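Local coordinates for protein phosphoribosylaminoimidazole-succinocarboxamide synthase (Pyrococcus horikoshii, PDB 3U55) that catalyses the ATP-dependent joining of L-aspartate to the carboxylate of carboxyaminoimidazole ribotide, giving SAICAR in de novo purine biosynthesis, at residues I55-L60 with I65-I70; L176-D181 with I186-E191; F199-T204 with Y228-G233. One frame throughout, in Å; residues are numbered along the deposited sequence. Where two conformers were deposited one is given.

Interaction 1 (I55-L60 with I65-I70); sequences IFFKLL and IKTHFI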
loop_
_atom_site.group_PDB
_atom_site.type_symbol
_atom_site.label_atom_id
_atom_site.label_comp_id
_atom_site.label_asym_id
_atom_site.label_seq_id
_atom_site.Cartn_x
_atom_site.Cartn_y
_atom_site.Cartn_z
ATOM N N ILE A 55 18.520 -22.903 -11.407
ATOM C CA ILE A 55 18.789 -22.258 -12.689
ATOM C C ILE A 55 18.726 -20.726 -12.566
ATOM O O ILE A 55 19.650 -20.025 -12.987
ATOM C CB ILE A 55 17.828 -22.751 -13.797
ATOM C CG1 ILE A 55 18.155 -24.201 -14.179
ATOM C CG2 ILE A 55 17.911 -21.846 -15.028
ATOM C CD1 ILE A 55 17.024 -24.935 -14.872
ATOM N N PHE A 56 17.638 -20.218 -11.986
ATOM C CA PHE A 56 17.463 -18.775 -11.836
ATOM C C PHE A 56 18.486 -18.144 -10.892
ATOM O O PHE A 56 19.033 -17.092 -11.211
ATOM C CB PHE A 56 16.035 -18.420 -11.417
ATOM C CG PHE A 56 14.991 -18.711 -12.476
ATOM C CD1 PHE A 56 15.125 -18.209 -13.772
ATOM C CD2 PHE A 56 13.858 -19.458 -12.165
ATOM C CE1 PHE A 56 14.149 -18.466 -14.748
ATOM C CE2 PHE A 56 12.878 -19.713 -13.120
ATOM C CZ PHE A 56 13.024 -19.222 -14.418
ATOM N N PHE A 57 18.747 -18.776 -9.746
ATOM C CA PHE A 57 19.766 -18.268 -8.807
ATOM C C PHE A 57 21.138 -18.153 -9.461
ATOM O O PHE A 57 21.832 -17.150 -9.279
ATOM C CB PHE A 57 19.893 -19.135 -7.551
ATOM C CG PHE A 57 18.745 -19.001 -6.576
ATOM C CD1 PHE A 57 18.158 -17.767 -6.316
ATOM C CD2 PHE A 57 18.281 -20.123 -5.885
ATOM C CE1 PHE A 57 17.103 -17.655 -5.399
ATOM C CE2 PHE A 57 17.232 -20.023 -4.968
ATOM C CZ PHE A 57 16.641 -18.790 -4.726
ATOM N N LYS A 58 21.531 -19.185 -10.208
ATOM C CA LYS A 58 22.825 -19.181 -10.891
ATOM C C LYS A 58 22.911 -18.053 -11.916
ATOM O O LYS A 58 23.922 -17.352 -11.984
ATOM C CB LYS A 58 23.105 -20.537 -11.545
ATOM C CG LYS A 58 23.547 -21.610 -10.562
ATOM C CD LYS A 58 23.628 -22.973 -11.238
ATOM C CE LYS A 58 24.274 -24.004 -10.322
ATOM N NZ LYS A 58 24.202 -25.376 -10.904
ATOM N N LEU A 59 21.836 -17.860 -12.682
ATOM C CA LEU A 59 21.764 -16.764 -13.656
ATOM C C LEU A 59 21.913 -15.386 -12.990
ATOM O O LEU A 59 22.682 -14.536 -13.456
ATOM C CB LEU A 59 20.460 -16.844 -14.465
ATOM C CG LEU A 59 20.087 -15.676 -15.387
ATOM C CD1 LEU A 59 20.953 -15.646 -16.643
ATOM C CD2 LEU A 59 18.609 -15.770 -15.760
ATOM N N LEU A 60 21.186 -15.172 -11.897
ATOM C CA LEU A 60 21.245 -13.898 -11.172
ATOM C C LEU A 60 22.622 -13.642 -10.562
ATOM O O LEU A 60 23.126 -12.513 -10.593
ATOM C CB LEU A 60 20.144 -13.838 -10.112
ATOM C CG LEU A 60 18.722 -13.881 -10.675
ATOM C CD1 LEU A 60 17.717 -14.002 -9.547
ATOM C CD2 LEU A 60 18.446 -12.630 -11.518
ATOM N N ILE A 65 23.889 -10.407 -8.715
ATOM C CA ILE A 65 22.875 -10.413 -7.653
ATOM C C ILE A 65 23.294 -11.377 -6.553
ATOM O O ILE A 65 23.558 -12.549 -6.827
ATOM C CB ILE A 65 21.464 -10.832 -8.183
ATOM C CG1 ILE A 65 21.011 -9.933 -9.342
ATOM C CG2 ILE A 65 20.424 -10.841 -7.046
ATOM C CD1 ILE A 65 20.852 -8.467 -8.973
ATOM N N LYS A 66 23.361 -10.887 -5.314
ATOM C CA LYS A 66 23.630 -11.752 -4.167
ATOM C C LYS A 66 22.399 -12.570 -3.813
ATOM O O LYS A 66 21.344 -12.007 -3.532
ATOM C CB LYS A 66 24.061 -10.932 -2.946
ATOM C CG LYS A 66 25.480 -10.423 -2.995
ATOM C CD LYS A 66 25.925 -9.924 -1.619
ATOM C CE LYS A 66 27.132 -9.017 -1.740
ATOM N NZ LYS A 66 26.733 -7.689 -2.280
ATOM N N THR A 67 22.538 -13.896 -3.831
ATOM C CA THR A 67 21.442 -14.792 -3.462
ATOM C C THR A 67 21.879 -15.739 -2.354
ATOM O O THR A 67 23.080 -15.895 -2.094
ATOM C CB THR A 67 20.924 -15.643 -4.643
ATOM O OG1 THR A 67 21.801 -16.756 -4.868
ATOM C CG2 THR A 67 20.777 -14.820 -5.925
ATOM N N HIS A 68 20.909 -16.381 -1.713
ATOM C CA HIS A 68 21.216 -17.314 -0.633
ATOM C C HIS A 68 21.686 -18.692 -1.130
ATOM O O HIS A 68 22.006 -19.563 -0.324
ATOM C CB HIS A 68 20.061 -17.403 0.383
ATOM C CG HIS A 68 18.842 -18.132 -0.107
ATOM N ND1 HIS A 68 17.884 -18.624 0.757
ATOM C CD2 HIS A 68 18.415 -18.439 -1.355
ATOM C CE1 HIS A 68 16.922 -19.205 0.061
ATOM N NE2 HIS A 68 17.221 -19.109 -1.223
ATOM N N PHE A 69 21.741 -18.876 -2.447
ATOM C CA PHE A 69 22.104 -20.171 -3.018
ATOM C C PHE A 69 23.571 -20.534 -2.764
ATOM O O PHE A 69 24.470 -19.778 -3.123
ATOM C CB PHE A 69 21.798 -20.230 -4.521
ATOM C CG PHE A 69 22.224 -21.526 -5.174
ATOM C CD1 PHE A 69 21.584 -22.726 -4.856
ATOM C CD2 PHE A 69 23.270 -21.548 -6.093
ATOM C CE1 PHE A 69 21.978 -23.931 -5.450
ATOM C CE2 PHE A 69 23.674 -22.748 -6.693
ATOM C CZ PHE A 69 23.025 -23.941 -6.371
ATOM N N ILE A 70 23.792 -21.692 -2.152
ATOM C CA ILE A 70 25.149 -22.231 -1.969
ATOM C C ILE A 70 25.373 -23.460 -2.864
ATOM O O ILE A 70 26.321 -23.495 -3.650
ATOM C CB ILE A 70 25.460 -22.551 -0.480
ATOM C CG1 ILE A 70 25.453 -21.257 0.352
ATOM C CG2 ILE A 70 26.820 -23.273 -0.344
ATOM C CD1 ILE A 70 25.505 -21.468 1.861
#

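Interaction 2 (L176-D181 with I186-E191); sequences LEFGKD and IVLADE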
loop_
_atom_site.group_PDB
_atom_site.type_symbol
_atom_site.label_atom_id
_atom_site.label_comp_id
_atom_site.label_asym_id
_atom_site.label_seq_id
_atom_site.Cartn_x
_atom_site.Cartn_y
_atom_site.Cartn_z
ATOM N N LEU A 176 9.518 -11.984 -4.492
ATOM C CA LEU A 176 10.812 -12.230 -3.858
ATOM C C LEU A 176 10.769 -12.049 -2.347
ATOM O O LEU A 176 9.931 -11.317 -1.812
ATOM C CB LEU A 176 11.882 -11.287 -4.416
ATOM C CG LEU A 176 12.188 -11.269 -5.918
ATOM C CD1 LEU A 176 13.258 -10.217 -6.197
ATOM C CD2 LEU A 176 12.610 -12.632 -6.464
ATOM N N GLU A 177 11.695 -12.717 -1.668
ATOM C CA GLU A 177 11.971 -12.444 -0.259
ATOM C C GLU A 177 13.465 -12.180 -0.124
ATOM O O GLU A 177 14.251 -12.608 -0.961
ATOM C CB GLU A 177 11.529 -13.615 0.626
ATOM C CG GLU A 177 10.050 -13.978 0.466
ATOM C CD GLU A 177 9.537 -14.919 1.549
ATOM O OE1 GLU A 177 10.269 -15.186 2.524
ATOM O OE2 GLU A 177 8.386 -15.379 1.422
ATOM N N PHE A 178 13.836 -11.455 0.926
ATOM C CA PHE A 178 15.208 -11.032 1.155
ATOM C C PHE A 178 15.550 -11.178 2.625
ATOM O O PHE A 178 14.668 -11.164 3.490
ATOM C CB PHE A 178 15.384 -9.557 0.801
ATOM C CG PHE A 178 15.247 -9.247 -0.670
ATOM C CD1 PHE A 178 16.367 -9.226 -1.495
ATOM C CD2 PHE A 178 14.000 -8.945 -1.213
ATOM C CE1 PHE A 178 16.249 -8.925 -2.849
ATOM C CE2 PHE A 178 13.869 -8.641 -2.564
ATOM C CZ PHE A 178 15.000 -8.629 -3.383
ATOM N N GLY A 179 16.843 -11.279 2.895
ATOM C CA GLY A 179 17.354 -11.244 4.257
ATOM C C GLY A 179 18.701 -10.548 4.256
ATOM O O GLY A 179 19.243 -10.211 3.197
ATOM N N LYS A 180 19.242 -10.346 5.449
ATOM C CA LYS A 180 20.516 -9.677 5.621
ATOM C C LYS A 180 21.568 -10.679 6.107
ATOM O O LYS A 180 21.305 -11.472 7.020
ATOM C CB LYS A 180 20.346 -8.526 6.611
ATOM C CG LYS A 180 21.320 -7.392 6.410
ATOM C CD LYS A 180 20.692 -6.033 6.710
ATOM C CE LYS A 180 20.545 -5.782 8.192
ATOM N NZ LYS A 180 20.205 -4.348 8.466
ATOM N N ASP A 181 22.739 -10.658 5.473
ATOM C CA ASP A 181 23.834 -11.565 5.827
ATOM C C ASP A 181 24.686 -10.957 6.944
ATOM O O ASP A 181 24.383 -9.864 7.432
ATOM C CB ASP A 181 24.664 -11.978 4.588
ATOM C CG ASP A 181 25.495 -10.837 3.991
ATOM O OD1 ASP A 181 25.745 -9.818 4.665
ATOM O OD2 ASP A 181 25.914 -10.970 2.818
ATOM N N ILE A 186 22.252 -7.086 1.663
ATOM C CA ILE A 186 20.909 -7.583 1.393
ATOM C C ILE A 186 20.967 -8.683 0.334
ATOM O O ILE A 186 21.479 -8.483 -0.776
ATOM C CB ILE A 186 19.962 -6.427 0.997
ATOM C CG1 ILE A 186 19.871 -5.427 2.160
ATOM C CG2 ILE A 186 18.568 -6.961 0.604
ATOM C CD1 ILE A 186 19.170 -4.126 1.827
ATOM N N VAL A 187 20.431 -9.839 0.702
ATOM C CA VAL A 187 20.582 -11.072 -0.058
ATOM C C VAL A 187 19.214 -11.642 -0.452
ATOM O O VAL A 187 18.316 -11.752 0.384
ATOM C CB VAL A 187 21.369 -12.117 0.778
ATOM C CG1 VAL A 187 21.510 -13.431 0.031
ATOM C CG2 VAL A 187 22.751 -11.564 1.165
ATOM N N LEU A 188 19.077 -11.991 -1.729
ATOM C CA LEU A 188 17.860 -12.613 -2.254
ATOM C C LEU A 188 17.716 -14.032 -1.708
ATOM O O LEU A 188 18.655 -14.835 -1.790
ATOM C CB LEU A 188 17.897 -12.634 -3.783
ATOM C CG LEU A 188 16.652 -13.190 -4.468
ATOM C CD1 LEU A 188 15.446 -12.374 -4.052
ATOM C CD2 LEU A 188 16.815 -13.194 -5.980
ATOM N N ALA A 189 16.545 -14.335 -1.155
ATOM C CA ALA A 189 16.300 -15.625 -0.499
ATOM C C ALA A 189 15.116 -16.376 -1.115
ATOM O O ALA A 189 14.820 -16.198 -2.299
ATOM C CB ALA A 189 16.106 -15.420 1.006
ATOM N N ASP A 190 14.462 -17.225 -0.315
ATOM C CA ASP A 190 13.299 -18.011 -0.750
ATOM C C ASP A 190 13.572 -18.763 -2.067
ATOM O O ASP A 190 14.641 -19.374 -2.224
ATOM C CB ASP A 190 12.022 -17.139 -0.815
ATOM C CG ASP A 190 10.740 -17.968 -0.822
ATOM O OD1 ASP A 190 9.945 -17.839 -1.778
ATOM O OD2 ASP A 190 10.530 -18.761 0.120
ATOM N N GLU A 191 12.620 -18.714 -2.999
ATOM C CA GLU A 191 12.690 -19.487 -4.242
ATOM C C GLU A 191 12.338 -18.622 -5.446
ATOM O O GLU A 191 11.783 -17.527 -5.296
ATOM C CB GLU A 191 11.724 -20.688 -4.178
ATOM C CG GLU A 191 10.245 -20.297 -4.245
ATOM C CD GLU A 191 9.290 -21.486 -4.226
ATOM O OE1 GLU A 191 9.194 -22.217 -5.236
ATOM O OE2 GLU A 191 8.615 -21.673 -3.197
HETATM O O HOH W 1 12.812 -14.913 -3.664
#

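Interaction 3 (F199-T204 with Y228-G233); sequences FWDAKT and YERITG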
loop_
_atom_site.group_PDB
_atom_site.type_symbol
_atom_site.label_atom_id
_atom_site.label_comp_id
_atom_site.label_asym_id
_atom_site.label_seq_id
_atom_site.Cartn_x
_atom_site.Cartn_y
_atom_site.Cartn_z
ATOM N N PHE A 199 4.181 -16.833 -15.395
ATOM C CA PHE A 199 4.838 -17.065 -16.680
ATOM C C PHE A 199 3.767 -17.323 -17.739
ATOM O O PHE A 199 2.975 -18.245 -17.584
ATOM C CB PHE A 199 5.711 -18.329 -16.630
ATOM C CG PHE A 199 6.877 -18.282 -15.667
ATOM C CD1 PHE A 199 7.735 -17.184 -15.600
ATOM C CD2 PHE A 199 7.160 -19.395 -14.880
ATOM C CE1 PHE A 199 8.833 -17.188 -14.738
ATOM C CE2 PHE A 199 8.258 -19.408 -14.010
ATOM C CZ PHE A 199 9.094 -18.304 -13.939
ATOM N N TRP A 200 3.743 -16.526 -18.808
ATOM C CA TRP A 200 2.808 -16.751 -19.923
ATOM C C TRP A 200 3.568 -17.114 -21.193
ATOM O O TRP A 200 4.624 -16.544 -21.473
ATOM C CB TRP A 200 1.968 -15.498 -20.199
ATOM C CG TRP A 200 0.939 -15.151 -19.161
ATOM C CD1 TRP A 200 0.680 -15.810 -17.987
ATOM C CD2 TRP A 200 0.051 -14.024 -19.188
ATOM N NE1 TRP A 200 -0.319 -15.172 -17.296
ATOM C CE2 TRP A 200 -0.726 -14.075 -18.009
ATOM C CE3 TRP A 200 -0.163 -12.977 -20.096
ATOM C CZ2 TRP A 200 -1.700 -13.119 -17.712
ATOM C CZ3 TRP A 200 -1.141 -12.027 -19.802
ATOM C CH2 TRP A 200 -1.894 -12.106 -18.619
ATOM N N ASP A 201 3.034 -18.051 -21.976
ATOM C CA ASP A 201 3.619 -18.325 -23.289
ATOM C C ASP A 201 3.529 -17.058 -24.143
ATOM O O ASP A 201 2.491 -16.406 -24.166
ATOM C CB ASP A 201 2.907 -19.484 -23.989
ATOM C CG ASP A 201 3.391 -19.676 -25.418
ATOM O OD1 ASP A 201 4.566 -20.032 -25.602
ATOM O OD2 ASP A 201 2.604 -19.446 -26.352
ATOM N N ALA A 202 4.617 -16.706 -24.827
ATOM C CA ALA A 202 4.650 -15.469 -25.621
ATOM C C ALA A 202 3.677 -15.504 -26.796
ATOM O O ALA A 202 3.070 -14.489 -27.136
ATOM C CB ALA A 202 6.065 -15.167 -26.109
ATOM N N LYS A 203 3.529 -16.677 -27.403
ATOM C CA LYS A 203 2.626 -16.845 -28.538
ATOM C C LYS A 203 1.150 -16.848 -28.110
ATOM O O LYS A 203 0.353 -16.063 -28.621
ATOM C CB LYS A 203 2.979 -18.120 -29.312
ATOM C CG LYS A 203 2.354 -18.201 -30.694
ATOM N N THR A 204 0.802 -17.699 -27.148
ATOM C CA THR A 204 -0.602 -17.942 -26.797
ATOM C C THR A 204 -1.141 -17.178 -25.576
ATOM O O THR A 204 -2.357 -17.120 -25.372
ATOM C CB THR A 204 -0.855 -19.453 -26.574
ATOM O OG1 THR A 204 -0.124 -19.889 -25.423
ATOM C CG2 THR A 204 -0.412 -20.260 -27.796
ATOM N N TYR A 228 10.225 -25.949 -17.704
ATOM C CA TYR A 228 11.522 -26.581 -17.516
ATOM C C TYR A 228 12.165 -26.942 -18.858
ATOM O O TYR A 228 13.353 -26.696 -19.065
ATOM C CB TYR A 228 11.403 -27.819 -16.615
ATOM C CG TYR A 228 12.712 -28.553 -16.399
ATOM C CD1 TYR A 228 13.146 -29.523 -17.305
ATOM C CD2 TYR A 228 13.518 -28.282 -15.292
ATOM C CE1 TYR A 228 14.350 -30.198 -17.122
ATOM C CE2 TYR A 228 14.727 -28.960 -15.096
ATOM C CZ TYR A 228 15.132 -29.916 -16.015
ATOM O OH TYR A 228 16.318 -30.595 -15.841
ATOM N N GLU A 229 11.370 -27.524 -19.755
ATOM C CA GLU A 229 11.845 -27.953 -21.073
ATOM C C GLU A 229 12.289 -26.779 -21.934
ATOM O O GLU A 229 13.328 -26.843 -22.589
ATOM C CB GLU A 229 10.769 -28.758 -21.806
ATOM C CG GLU A 229 10.562 -30.165 -21.257
ATOM C CD GLU A 229 9.371 -30.881 -21.879
ATOM O OE1 GLU A 229 9.086 -30.652 -23.076
ATOM O OE2 GLU A 229 8.722 -31.676 -21.167
ATOM N N ARG A 230 11.498 -25.710 -21.927
ATOM C CA ARG A 230 11.832 -24.501 -22.679
ATOM C C ARG A 230 13.113 -23.837 -22.191
ATOM O O ARG A 230 13.886 -23.311 -22.998
ATOM C CB ARG A 230 10.690 -23.497 -22.615
ATOM C CG ARG A 230 9.541 -23.843 -23.511
ATOM C CD ARG A 230 8.819 -22.598 -23.921
ATOM N NE ARG A 230 7.392 -22.845 -24.032
ATOM C CZ ARG A 230 6.510 -21.958 -24.468
ATOM N NH1 ARG A 230 6.908 -20.748 -24.848
ATOM N NH2 ARG A 230 5.229 -22.287 -24.528
ATOM N N ILE A 231 13.324 -23.870 -20.877
ATOM C CA ILE A 231 14.503 -23.263 -20.272
ATOM C C ILE A 231 15.750 -24.127 -20.480
ATOM O O ILE A 231 16.793 -23.625 -20.910
ATOM C CB ILE A 231 14.269 -22.935 -18.770
ATOM C CG1 ILE A 231 13.311 -21.746 -18.641
ATOM C CG2 ILE A 231 15.590 -22.653 -18.052
ATOM C CD1 ILE A 231 12.774 -21.511 -17.242
ATOM N N THR A 232 15.637 -25.424 -20.197
ATOM C CA THR A 232 16.792 -26.324 -20.276
ATOM C C THR A 232 17.103 -26.829 -21.683
ATOM O O THR A 232 18.260 -27.104 -22.004
ATOM C CB THR A 232 16.644 -27.533 -19.333
ATOM O OG1 THR A 232 15.510 -28.313 -19.727
ATOM C CG2 THR A 232 16.471 -27.072 -17.893
ATOM N N GLY A 233 16.068 -26.957 -22.510
ATOM C CA GLY A 233 16.203 -27.569 -23.833
ATOM C C GLY A 233 16.107 -29.085 -23.781
ATOM O O GLY A 233 16.388 -29.762 -24.771
#

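Interaction 1 (I55-L60 with I65-I70)
Phe57 meets Thr67, His68 and Phe69 from the helix side. Its ring receives the edge of the His68 imidazole in an offset edge-to-face pair, with centroids 5.3 Å apart and planes at 78°. Phe57 CZ and His68 NE2 are the closest atoms, at 3.6 Å; NE2 also makes a weak hydrogen bond to Asp190 O. His68 reaches the phenyl ring because its CG lies between its backbone N and carbonyl carbon (chi1 72°).

The rest of the side-chain packing is apolar. Phe57 CB meets Phe69 CB at 3.7 Å, and Phe57 CD1 meets Thr67 CB at 3.9 Å. The extended chain of Lys58 runs obliquely past the CE2 corner of Phe69, CE 3.9 Å from CE2. About one turn further along the helix, Leu60 CB packs on Ile65 CB.

One hydrogen bond joins the two backbones. Ile65 N gives to Leu60 O over 2.9 Å. Thr67 OG1 accepts from Phe69 N at 3.2 Å, an ST turn that leads into strand 69-72. Glu61 bonds Thr67 N.

The contact therefore folds the chain back beside the end of helix 45-62. It is chiefly hydrophobic and aromatic, and the Ile65-Leu60 bond satisfies a carbonyl near the helix end.

Interaction 2 (L176-D181 with I186-E191)
Ile186 opens the contact by setting CG2 against Phe178 CD1, 3.8 Å away. Its backbone belongs to an antiparallel hairpin in which strand 186-188 runs beside strand 169-180.

Val187 forms a hydrogen-bonded pair with Gly179. Val187 N gives to Gly179 O at 2.8 Å, nearly along the C=O axis. Val187 O accepts from Gly179 N at 2.9 Å. The CG2 methyl of Val187 meets Asp181 OD2; the other oxygen of that carboxylate, OD1, accepts from Asp185 N in the turn.

Leu188 stands opposite Phe178 in a non-hydrogen-bonded pair. Its side chain has two conformers. In one of them CG is anti to the backbone N (chi1 -177°), which carries CD1 over one face of the Phe178 ring, 4.0 Å from the centroid, in a CH-pi contact. In that conformer the same methyl lies 3.7 Å from Leu176 CD2. An alanine in place of Phe178 is likely to open a gap beside Ile186 CG2 and to take from Leu188 CD1 the ring face it rests on.

Ala189 N bonds Glu177 O at 2.9 Å. A water links Ala189 O and Glu191 O to Glu177 N.

Asp190 stacks its carboxylate on that of Glu177, with planes 7° apart. Lys13 pairs with Asp190 and Lys122 with Glu177. These lysines probably offset the repulsion of the two acids, while backbone bonds and apolar packing hold the hairpin.

Interaction 3 (F199-T204 with Y228-G233)
Asp201 and Arg230 meet at the ends of their side chains in a salt bridge. The guanidinium comes end-on. Both NH1 and NH2 reach one oxygen, Asp201 OD1, each at 2.6 Å. That oxygen lies in the guanidinium plane, at its edge. The carboxylate is turned steeply against it, with the two planes 75° apart. The two donors therefore approach OD1 differently. NH1 lies almost in line with the CG-OD1 bond, and NH2 comes from above the carboxylate plane. Neither bond is straight, with N-H...O angles of 138° and 137°, as expected when two nitrogens share one acceptor.

Arg230 covers the distance between the backbones; the nearest CA atoms, of Asp201 and Arg230, are 10.3 Å apart. Its chain bends at chi3 on the way. Arg230 NH2 also has a salt bridge with Glu226, one turn earlier on the helix. The guanidinium is thus shared between two acids.

The other oxygen of Asp201 serves its own segment. OD2 accepts from Thr204 N at 2.6 Å and Thr204 OG1 at 2.9 Å, from opposite faces of the carboxylate plane. The Thr204 N bond makes an Asx motif. These bonds probably limit rotation of the carboxylate and would help keep OD1 directed at Arg230.

The bridge ties the end of strand 197-201 to the last turn of helix 220-232. Nearby, Phe199 packs on strand 169-180 and helix 143-165. Ile231 packs on helix 143-165 and on Phe56 of helix 45-62.

In the fold
From the N terminus, interaction 1 comes first and closes a short turn between helix 45-62 and strand 69-72. Interaction 2 closes the beta hairpin of strands 169-180 and 186-188. Interaction 3 spans a longer loop, from strand 197-201 to helix 220-232. The three follow in series; none nests in or crosses another. Interactions 1 and 2 touch, with probable backbone hydrogen bonds between Leu188 and both Lys66 and His68. Interaction 1 also meets interaction 3 where Ile55 packs on Thr232 and Phe56 approaches Phe199. Interactions 2 and 3 do not touch, but strand 169-180 lies next to strand 197-201 in one sheet. Helix 45-62 reaches both, since Leu60 also touches Leu188.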